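Local coordinates for protein soluble lytic murein transglycosylase (Pseudomonas aeruginosa, PDB 5OHU) that probably cleaves the glycan strands of peptidoglycan as a lytic transglycosylase of the Slt family, acting both from strand ends and within strands, at residues 215-218 against 223-226; 228-233 against 238-243; 428-433 against 453-458; 459-464 against 470-475. All blocks are in the same frame, centred on the assembly; numbering follows the deposited sequence.

Contact 1 (215-218 against 223-226)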
# COMPACT_ATOMS: atom_id res chain seq x y z
N VAL A 215 17.88 -4.01 -23.71
CA VAL A 215 17.95 -2.74 -22.99
C VAL A 215 17.34 -1.61 -23.83
O VAL A 215 16.54 -0.82 -23.34
CB VAL A 215 19.40 -2.42 -22.58
CG1 VAL A 215 19.49 -1.03 -21.92
CG2 VAL A 215 19.95 -3.52 -21.63
N SER A 216 17.72 -1.54 -25.11
CA SER A 216 17.19 -0.50 -26.00
C SER A 216 15.67 -0.57 -26.11
O SER A 216 14.99 0.46 -26.08
CB SER A 216 17.82 -0.64 -27.38
OG SER A 216 17.34 0.40 -28.23
N VAL A 217 15.13 -1.78 -26.24
CA VAL A 217 13.68 -1.94 -26.36
C VAL A 217 13.00 -1.60 -25.04
O VAL A 217 11.91 -1.03 -25.03
CB VAL A 217 13.35 -3.37 -26.83
CG1 VAL A 217 11.88 -3.71 -26.63
CG2 VAL A 217 13.76 -3.55 -28.29
N ALA A 218 13.61 -1.97 -23.91
CA ALA A 218 13.01 -1.61 -22.63
C ALA A 218 12.93 -0.10 -22.48
O ALA A 218 11.95 0.43 -21.95
CB ALA A 218 13.79 -2.23 -21.47
N GLN A 223 10.09 0.97 -30.75
CA GLN A 223 10.90 0.45 -31.84
C GLN A 223 10.41 -0.90 -32.34
O GLN A 223 10.79 -1.30 -33.45
CB GLN A 223 12.39 0.35 -31.45
CG GLN A 223 13.07 1.65 -30.99
CD GLN A 223 14.41 1.38 -30.26
OE1 GLN A 223 14.45 1.20 -29.04
NE2 GLN A 223 15.50 1.35 -31.03
N LEU A 224 9.58 -1.61 -31.56
CA LEU A 224 9.04 -2.88 -32.06
C LEU A 224 8.17 -2.68 -33.30
O LEU A 224 7.87 -3.67 -33.97
CB LEU A 224 8.28 -3.62 -30.96
CG LEU A 224 9.14 -4.05 -29.77
CD1 LEU A 224 8.32 -4.74 -28.67
CD2 LEU A 224 10.28 -4.98 -30.25
N SER A 225 7.82 -1.44 -33.63
CA SER A 225 7.14 -1.13 -34.88
C SER A 225 7.96 -1.55 -36.08
O SER A 225 7.41 -1.74 -37.18
CB SER A 225 6.84 0.37 -34.98
OG SER A 225 5.92 0.77 -33.98
N GLN A 226 9.28 -1.63 -35.92
CA GLN A 226 10.19 -2.06 -36.99
C GLN A 226 10.23 -3.59 -37.01
O GLN A 226 11.23 -4.22 -36.66
CB GLN A 226 11.58 -1.48 -36.78
CG GLN A 226 11.66 0.05 -36.81
CD GLN A 226 13.07 0.54 -36.45
OE1 GLN A 226 13.25 1.28 -35.50
NE2 GLN A 226 14.06 0.10 -37.21
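Val217 and Gln223 bring the two backbones closest, with 6.6 Å between Val217 CA and Gln223 CA. Residues 215-218 lie in the last turn of helix 208-219; the second segment, 223-226, is a 3-10 turn closed by the bond from Gln226 N to Gln223 O, 2.9 Å long. The chain leaves the helix, doubles back within four residues and lays Gln223 and Leu224 against the face it has just built. Two separate meetings result. The apolar one is between Val217 and Leu224, whose side chains cross at about a right angle, Val217 CG1 lying 4.2 Å from Leu224 CD2. On the valine, CG1 stands anti to the backbone N (chi1 165°) and is the branch turned to the leucine, while CG2 is left to other neighbours. On the leucine, the branch CD2 and the branching carbon CG share the contact. The polar meeting lies nearer the surface. There the amide end of Gln223 reaches back along an extended chain to Ser216, coming close to both its hydroxyl and its carbonyl oxygen; Ser216 OG is set anti to its own N (chi1 -178°), which swings it out to the same group. The chain thus turns back on its own helix end, in the link between helices 208-219 and 235-251 of a largely helical protein. Helix 235-251 packs on the apolar pair through Val240 against Val217 and Val241 against Leu224, and Phe230 of the intervening loop touches both residues. From helix 253-263, Tyr263 bonds through its hydroxyl to the carbonyl oxygen of Leu224.

Contact 2 (228-233 against 238-243)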
# COMPACT_ATOMS: atom_id res chain seq x y z
N GLY A 228 10.46 -5.80 -39.26
CA GLY A 228 11.56 -6.38 -40.02
C GLY A 228 12.83 -6.57 -39.22
O GLY A 228 13.63 -7.45 -39.55
N ARG A 229 13.04 -5.77 -38.17
CA ARG A 229 14.26 -5.84 -37.38
C ARG A 229 14.17 -6.86 -36.26
O ARG A 229 15.20 -7.28 -35.73
CB ARG A 229 14.59 -4.46 -36.81
CG ARG A 229 16.06 -4.20 -36.48
CD ARG A 229 16.34 -4.45 -35.00
NE ARG A 229 17.77 -4.55 -34.68
CZ ARG A 229 18.47 -5.68 -34.72
NH1 ARG A 229 17.88 -6.81 -35.09
NH2 ARG A 229 19.76 -5.69 -34.39
N PHE A 230 12.96 -7.28 -35.87
CA PHE A 230 12.82 -8.18 -34.74
C PHE A 230 12.27 -9.53 -35.20
O PHE A 230 11.34 -10.06 -34.60
CB PHE A 230 11.93 -7.54 -33.67
CG PHE A 230 12.53 -6.30 -33.08
CD1 PHE A 230 13.41 -6.38 -31.99
CD2 PHE A 230 12.28 -5.06 -33.63
CE1 PHE A 230 13.97 -5.25 -31.45
CE2 PHE A 230 12.85 -3.92 -33.09
CZ PHE A 230 13.69 -4.01 -32.00
N SER A 231 12.88 -10.11 -36.23
CA SER A 231 12.35 -11.25 -36.96
C SER A 231 13.06 -12.58 -36.70
O SER A 231 12.52 -13.62 -37.06
CB SER A 231 12.43 -10.97 -38.47
OG SER A 231 13.79 -10.74 -38.83
N GLN A 232 14.24 -12.56 -36.10
CA GLN A 232 15.03 -13.77 -35.91
C GLN A 232 14.31 -14.75 -34.97
O GLN A 232 13.98 -14.40 -33.83
CB GLN A 232 16.38 -13.36 -35.35
CG GLN A 232 17.37 -14.46 -35.14
CD GLN A 232 18.73 -13.90 -34.80
OE1 GLN A 232 19.53 -13.62 -35.69
NE2 GLN A 232 18.99 -13.69 -33.52
N ARG A 233 14.08 -15.97 -35.45
CA ARG A 233 13.21 -16.92 -34.74
C ARG A 233 13.99 -17.68 -33.67
O ARG A 233 14.23 -18.89 -33.77
CB ARG A 233 12.56 -17.89 -35.72
CG ARG A 233 11.88 -17.29 -36.91
CD ARG A 233 10.99 -18.33 -37.61
NE ARG A 233 9.80 -18.66 -36.82
CZ ARG A 233 8.54 -18.48 -37.25
NH1 ARG A 233 8.30 -18.00 -38.46
NH2 ARG A 233 7.52 -18.80 -36.46
N ALA A 238 12.38 -13.47 -28.97
CA ALA A 238 11.04 -13.51 -28.40
C ALA A 238 11.00 -12.89 -27.01
O ALA A 238 10.01 -12.24 -26.66
CB ALA A 238 10.53 -14.95 -28.33
N ASP A 239 12.05 -13.08 -26.21
CA ASP A 239 12.13 -12.41 -24.91
C ASP A 239 12.24 -10.90 -25.07
O ASP A 239 11.57 -10.14 -24.37
CB ASP A 239 13.33 -12.95 -24.13
CG ASP A 239 12.95 -14.08 -23.20
OD1 ASP A 239 11.83 -14.07 -22.66
OD2 ASP A 239 13.79 -14.99 -23.02
N VAL A 240 13.08 -10.44 -26.00
CA VAL A 240 13.17 -9.01 -26.24
C VAL A 240 11.81 -8.44 -26.59
O VAL A 240 11.34 -7.47 -25.99
CB VAL A 240 14.21 -8.71 -27.34
CG1 VAL A 240 14.13 -7.24 -27.74
CG2 VAL A 240 15.59 -9.06 -26.80
N VAL A 241 11.13 -9.07 -27.55
CA VAL A 241 9.87 -8.55 -28.05
C VAL A 241 8.80 -8.61 -26.96
O VAL A 241 8.03 -7.65 -26.78
CB VAL A 241 9.46 -9.31 -29.32
CG1 VAL A 241 8.00 -9.06 -29.67
CG2 VAL A 241 10.38 -8.88 -30.47
N GLY A 242 8.76 -9.69 -26.20
CA GLY A 242 7.73 -9.82 -25.18
C GLY A 242 7.87 -8.76 -24.10
O GLY A 242 6.87 -8.19 -23.64
N LEU A 243 9.11 -8.49 -23.68
CA LEU A 243 9.34 -7.42 -22.72
C LEU A 243 8.86 -6.09 -23.28
O LEU A 243 8.17 -5.32 -22.60
CB LEU A 243 10.83 -7.35 -22.35
CG LEU A 243 11.14 -6.35 -21.23
CD1 LEU A 243 12.12 -6.97 -20.26
CD2 LEU A 243 11.70 -5.07 -21.79
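Phe230 carries the whole first side of this contact, pressing on Val240 and Val241 of helix 235-251. The tightest point is at the root of the side chain, where Phe230 CB lies 3.8 Å from Val241 CG2. Further out, the ring meets the other valine more loosely, with Phe230 CE1 4.2 Å from Val240 CG1. Both methyls approach the ring obliquely. The CB of the phenylalanine points at the helix, and with CG anti to the carbonyl carbon (chi1 -64°) the ring passes Val241 and ends near Val240. On the valine at 241, with CG1 anti to the backbone N (chi1 165°), CG2 falls beside that N and faces the phenylalanine. No hydrogen bond joins the two segments, and 116 Å² of surface is buried between them. The motif is the connection between two successive helices, 208-219 and 235-251, of a largely helical protein, in which one aromatic residue of the linking loop is inserted between them: the ring reaches on to the earlier helix and to Tyr263 of helix 253-263. One face of the Phe230 ring is covered by Arg229 CD, 4.0 Å above the plane and offset toward the rim. Away from this buried spot the loop is exposed. Ser231 and Arg233 point their CB atoms away from the helix, and Gln232 uses its amide nitrogen on Asp234. Arg233 reaches the carbonyl oxygen of Ser265 instead. On the helix, Asp239 takes no part in the contact; it forms a salt bridge with Lys186 and a hydrogen bond with Trp182 NE1.

Contact 3 (428-433 against 453-458)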
# COMPACT_ATOMS: atom_id res chain seq x y z
N GLU A 428 7.02 2.62 18.88
CA GLU A 428 6.70 1.59 19.87
C GLU A 428 5.31 1.03 19.62
O GLU A 428 5.11 -0.19 19.55
CB GLU A 428 6.78 2.16 21.28
CG GLU A 428 8.18 2.30 21.86
CD GLU A 428 8.87 0.96 22.14
OE1 GLU A 428 10.09 1.00 22.44
OE2 GLU A 428 8.21 -0.11 22.06
N TRP A 429 4.34 1.94 19.49
CA TRP A 429 2.95 1.54 19.37
C TRP A 429 2.75 0.63 18.17
O TRP A 429 2.10 -0.42 18.27
CB TRP A 429 2.09 2.79 19.27
CG TRP A 429 0.72 2.64 19.78
CD1 TRP A 429 -0.41 2.41 19.06
CD2 TRP A 429 0.31 2.75 21.15
NE1 TRP A 429 -1.50 2.34 19.90
CE2 TRP A 429 -1.08 2.55 21.19
CE3 TRP A 429 0.99 2.97 22.36
CZ2 TRP A 429 -1.82 2.59 22.38
CZ3 TRP A 429 0.27 3.00 23.53
CH2 TRP A 429 -1.12 2.81 23.54
N TYR A 430 3.31 1.00 17.02
CA TYR A 430 3.11 0.24 15.78
C TYR A 430 3.87 -1.07 15.81
O TYR A 430 3.37 -2.08 15.30
CB TYR A 430 3.56 1.06 14.57
CG TYR A 430 2.72 2.28 14.27
CD1 TYR A 430 1.50 2.50 14.92
CD2 TYR A 430 3.14 3.22 13.34
CE1 TYR A 430 0.74 3.63 14.65
CE2 TYR A 430 2.39 4.34 13.05
CZ TYR A 430 1.20 4.55 13.71
OH TYR A 430 0.47 5.68 13.41
N HIS A 431 5.09 -1.08 16.34
CA HIS A 431 5.85 -2.32 16.41
C HIS A 431 5.16 -3.31 17.34
O HIS A 431 4.98 -4.48 16.98
CB HIS A 431 7.28 -2.05 16.87
CG HIS A 431 8.15 -3.27 16.92
ND1 HIS A 431 8.59 -3.92 15.79
CD2 HIS A 431 8.64 -3.97 17.97
CE1 HIS A 431 9.33 -4.96 16.14
NE2 HIS A 431 9.37 -5.01 17.46
N ALA A 432 4.72 -2.85 18.51
CA ALA A 432 3.97 -3.70 19.43
C ALA A 432 2.74 -4.30 18.77
O ALA A 432 2.41 -5.47 18.99
CB ALA A 432 3.58 -2.90 20.67
N ALA A 433 2.04 -3.51 17.94
CA ALA A 433 0.82 -4.01 17.30
C ALA A 433 1.10 -5.19 16.37
O ALA A 433 0.18 -5.97 16.11
CB ALA A 433 0.13 -2.89 16.53
N TRP A 453 -5.14 10.01 20.12
CA TRP A 453 -4.28 9.52 19.06
C TRP A 453 -5.13 8.76 18.06
O TRP A 453 -5.12 7.52 17.98
CB TRP A 453 -3.14 8.71 19.63
CG TRP A 453 -1.99 9.58 19.65
CD1 TRP A 453 -2.01 10.94 19.50
CD2 TRP A 453 -0.63 9.21 19.79
NE1 TRP A 453 -0.74 11.43 19.53
CE2 TRP A 453 0.13 10.39 19.71
CE3 TRP A 453 0.03 7.99 19.97
CZ2 TRP A 453 1.51 10.39 19.83
CZ3 TRP A 453 1.40 7.98 20.07
CH2 TRP A 453 2.13 9.18 20.00
N TYR A 454 -5.84 9.55 17.25
CA TYR A 454 -6.92 9.03 16.42
C TYR A 454 -6.41 8.03 15.40
O TYR A 454 -7.00 6.96 15.24
CB TYR A 454 -7.65 10.20 15.77
CG TYR A 454 -8.17 11.15 16.84
CD1 TYR A 454 -8.93 10.66 17.91
CD2 TYR A 454 -7.85 12.51 16.83
CE1 TYR A 454 -9.39 11.50 18.91
CE2 TYR A 454 -8.31 13.35 17.82
CZ TYR A 454 -9.07 12.84 18.86
OH TYR A 454 -9.52 13.67 19.85
N PHE A 455 -5.31 8.35 14.70
CA PHE A 455 -4.81 7.40 13.70
C PHE A 455 -4.27 6.12 14.32
O PHE A 455 -4.64 5.03 13.86
CB PHE A 455 -3.79 8.06 12.78
CG PHE A 455 -3.25 7.15 11.72
CD1 PHE A 455 -4.12 6.37 10.97
CD2 PHE A 455 -1.89 7.06 11.48
CE1 PHE A 455 -3.63 5.51 9.99
CE2 PHE A 455 -1.40 6.21 10.51
CZ PHE A 455 -2.27 5.43 9.77
N PRO A 456 -3.39 6.16 15.34
CA PRO A 456 -3.03 4.89 16.00
C PRO A 456 -4.25 4.08 16.41
O PRO A 456 -4.29 2.87 16.20
CB PRO A 456 -2.21 5.36 17.21
CG PRO A 456 -1.60 6.65 16.77
CD PRO A 456 -2.65 7.30 15.90
N ALA A 457 -5.26 4.73 16.99
CA ALA A 457 -6.48 4.03 17.37
C ALA A 457 -7.19 3.44 16.16
O ALA A 457 -7.59 2.27 16.17
CB ALA A 457 -7.41 4.98 18.14
N ILE A 458 -7.35 4.24 15.10
CA ILE A 458 -7.96 3.76 13.86
C ILE A 458 -7.15 2.59 13.29
O ILE A 458 -7.72 1.58 12.85
CB ILE A 458 -8.08 4.91 12.84
CG1 ILE A 458 -9.21 5.87 13.24
CG2 ILE A 458 -8.26 4.37 11.41
CD1 ILE A 458 -9.12 7.24 12.57
O HOH W 1 -4.18 1.94 18.91
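Trp429 NE1 gives its N-H to a water 2.9 Å away, which lies at the edge of the indole, in its plane. The same water donates a weak bond to Pro456 O, so the polar link between the two helices runs through it. Beside this bridge, the side chains of Pro456 and Trp429 cross at about a right angle, Pro456 CB approaching the indole obliquely, 3.9 Å from Trp429 CD1. The tryptophan has CG anti to its backbone N (chi1 -151°), which directs the pyrrole side of the indole to the proline. One residue on, Tyr430 spans the gap with its far end. Its OH lies 3.3 Å from Phe455 CD2 and also reaches Pro456 CG; the two aromatic side chains cross at about a right angle, the hydroxyl coming obliquely to the phenyl ring. Pro456 CA meets the tyrosine ring at its edge. The short axes run parallel, 2° apart, at 11.1 Å, wide enough for aromatic side chains to bridge. Parallel helices separated by one intervening helix, 438-450, are consistent with the TPR-like character of the L domain. Trp453, at the N-cap position, meets Phe417 edge-to-face. Helix 438-450 lies against both segments through Ala448, which touches Trp429 and Pro456, while helix 408-418 backs Trp429 through Ala413, and Arg459 makes a cation-pi contact with Tyr430.

Contact 4 (459-464 against 470-475)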
# COMPACT_ATOMS: atom_id res chain seq x y z
N ARG A 459 -5.82 2.72 13.29
CA ARG A 459 -4.96 1.67 12.77
C ARG A 459 -5.15 0.36 13.54
O ARG A 459 -5.29 -0.71 12.94
CB ARG A 459 -3.51 2.14 12.81
CG ARG A 459 -2.49 1.22 12.20
CD ARG A 459 -1.12 1.88 12.25
NE ARG A 459 -0.03 0.94 12.02
CZ ARG A 459 0.52 0.71 10.83
NH1 ARG A 459 0.09 1.36 9.76
NH2 ARG A 459 1.51 -0.16 10.72
N SER A 460 -5.19 0.43 14.87
CA SER A 460 -5.32 -0.78 15.67
C SER A 460 -6.68 -1.44 15.47
O SER A 460 -6.77 -2.65 15.22
CB SER A 460 -5.11 -0.47 17.15
OG SER A 460 -3.77 -0.09 17.40
N ILE A 461 -7.75 -0.65 15.58
CA ILE A 461 -9.10 -1.20 15.48
C ILE A 461 -9.34 -1.75 14.08
O ILE A 461 -10.14 -2.67 13.90
CB ILE A 461 -10.14 -0.13 15.87
CG1 ILE A 461 -11.49 -0.79 16.14
CG2 ILE A 461 -10.30 0.93 14.79
CD1 ILE A 461 -11.84 -0.77 17.60
N SER A 462 -8.66 -1.20 13.07
CA SER A 462 -8.78 -1.75 11.73
C SER A 462 -8.05 -3.08 11.60
O SER A 462 -8.57 -4.01 10.97
CB SER A 462 -8.28 -0.74 10.70
OG SER A 462 -9.07 0.44 10.75
N GLN A 463 -6.86 -3.19 12.19
CA GLN A 463 -6.18 -4.48 12.20
C GLN A 463 -7.05 -5.53 12.87
O GLN A 463 -7.12 -6.68 12.42
CB GLN A 463 -4.83 -4.39 12.92
CG GLN A 463 -3.77 -3.53 12.26
CD GLN A 463 -2.52 -3.41 13.13
OE1 GLN A 463 -2.12 -2.32 13.54
NE2 GLN A 463 -1.89 -4.55 13.43
N ALA A 464 -7.73 -5.15 13.96
CA ALA A 464 -8.60 -6.06 14.68
C ALA A 464 -9.88 -6.38 13.92
O ALA A 464 -10.62 -7.28 14.34
CB ALA A 464 -8.94 -5.47 16.04
N LEU A 470 -17.79 3.20 16.13
CA LEU A 470 -17.78 4.37 15.27
C LEU A 470 -17.25 5.61 15.96
O LEU A 470 -16.98 6.61 15.29
CB LEU A 470 -19.19 4.60 14.73
CG LEU A 470 -19.75 3.43 13.91
CD1 LEU A 470 -21.07 3.83 13.25
CD2 LEU A 470 -18.75 3.00 12.83
N ASP A 471 -17.10 5.58 17.28
CA ASP A 471 -16.40 6.66 17.96
C ASP A 471 -14.91 6.62 17.63
O ASP A 471 -14.32 7.65 17.27
CB ASP A 471 -16.63 6.58 19.47
CG ASP A 471 -18.02 7.06 19.88
OD1 ASP A 471 -18.91 7.14 19.00
OD2 ASP A 471 -18.23 7.36 21.07
N ILE A 472 -14.30 5.44 17.71
CA ILE A 472 -12.87 5.35 17.40
C ILE A 472 -12.64 5.50 15.91
O ILE A 472 -11.74 6.21 15.48
CB ILE A 472 -12.28 4.04 17.93
CG1 ILE A 472 -12.30 4.02 19.47
CG2 ILE A 472 -10.85 3.86 17.43
CD1 ILE A 472 -11.46 2.91 20.06
N ARG A 473 -13.47 4.85 15.09
CA ARG A 473 -13.22 4.87 13.65
C ARG A 473 -13.50 6.23 13.03
O ARG A 473 -13.00 6.50 11.93
CB ARG A 473 -14.05 3.79 12.95
CG ARG A 473 -13.54 2.36 13.16
CD ARG A 473 -14.35 1.34 12.33
NE ARG A 473 -14.20 1.58 10.90
CZ ARG A 473 -15.18 1.43 10.01
NH1 ARG A 473 -16.38 1.06 10.41
NH2 ARG A 473 -14.95 1.67 8.72
N PHE A 474 -14.27 7.09 13.69
CA PHE A 474 -14.70 8.37 13.11
C PHE A 474 -14.58 9.49 14.14
O PHE A 474 -15.57 9.96 14.71
CB PHE A 474 -16.11 8.22 12.53
CG PHE A 474 -16.15 7.21 11.43
CD1 PHE A 474 -15.55 7.50 10.21
CD2 PHE A 474 -16.66 5.94 11.63
CE1 PHE A 474 -15.51 6.57 9.19
CE2 PHE A 474 -16.63 4.99 10.60
CZ PHE A 474 -16.05 5.31 9.39
N PRO A 475 -13.36 9.96 14.37
CA PRO A 475 -13.17 11.05 15.32
C PRO A 475 -13.84 12.34 14.87
O PRO A 475 -14.07 12.58 13.68
CB PRO A 475 -11.64 11.22 15.37
CG PRO A 475 -11.10 10.43 14.22
CD PRO A 475 -12.09 9.37 13.92
O HOH W 2 -11.77 2.18 10.08
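Ile472 and Arg473 meet the same methyl, CG2 of Ile461 on helix 454-463. Ahead of them in the second segment, Leu470 and Asp471 face elsewhere: Leu470 on Arg372 and Ile620, Asp471 in a salt bridge to Lys624 and a hydrogen bond to Asn391. Ile472 then turns its CB to the helix, and Ile472 CG2 stands 4.0 Å from Ile461 CG2. Its side chain and that of Ile461 cross obliquely. The methyl of Ile461 occupies the place between backbone N and carbonyl carbon, which brings it out to both partners. This short, weakly bonded helix of about one turn follows the loop after helix 454-463, a helix of the L domain, and lies against the side of that helix. Arg473 comes next, crossing Ile461 at about a right angle with Arg473 CG 3.9 Å from Ile461 CG2. Its chain bends at chi3 (63°) and leads NE to a water 2.6 Å away, in the guanidinium plane at the edge; that water donates to Ser462 OG over 3.3 Å. Arg473 NH1 bonds to the carbonyl oxygen of Trp467. The following residue, Phe474, holds its CE2 3.9 Å above the guanidinium centre, covering one face. Pro475 turns back on Tyr454 and Ile458 and bonds through its carbonyl oxygen to the hydroxyl of Tyr621.

How the contacts relate
Contacts 1 and 2 form one cluster, their centres 9 Å apart, and both belong to the passage from helix 208-219 to helix 235-251; Ala218 of contact 1 packs on Leu243 of contact 2. Contacts 3 and 4 form another, 10 Å apart, and share helix 454-463. The clusters lie on opposite sides of the chain's centre, about 33 to 36 Å apart at their nearest atoms. Contacts 2 and 4 are buried where they touch: contact 2 sets one phenylalanine against two valines, contact 4 an isoleucine methyl against Ile472 and the aliphatic part of Arg473. Contacts 1 and 3, partly buried, mix apolar with polar ends. Waters bridge contacts 3 and 4; the touching residues of contact 2 are all apolar.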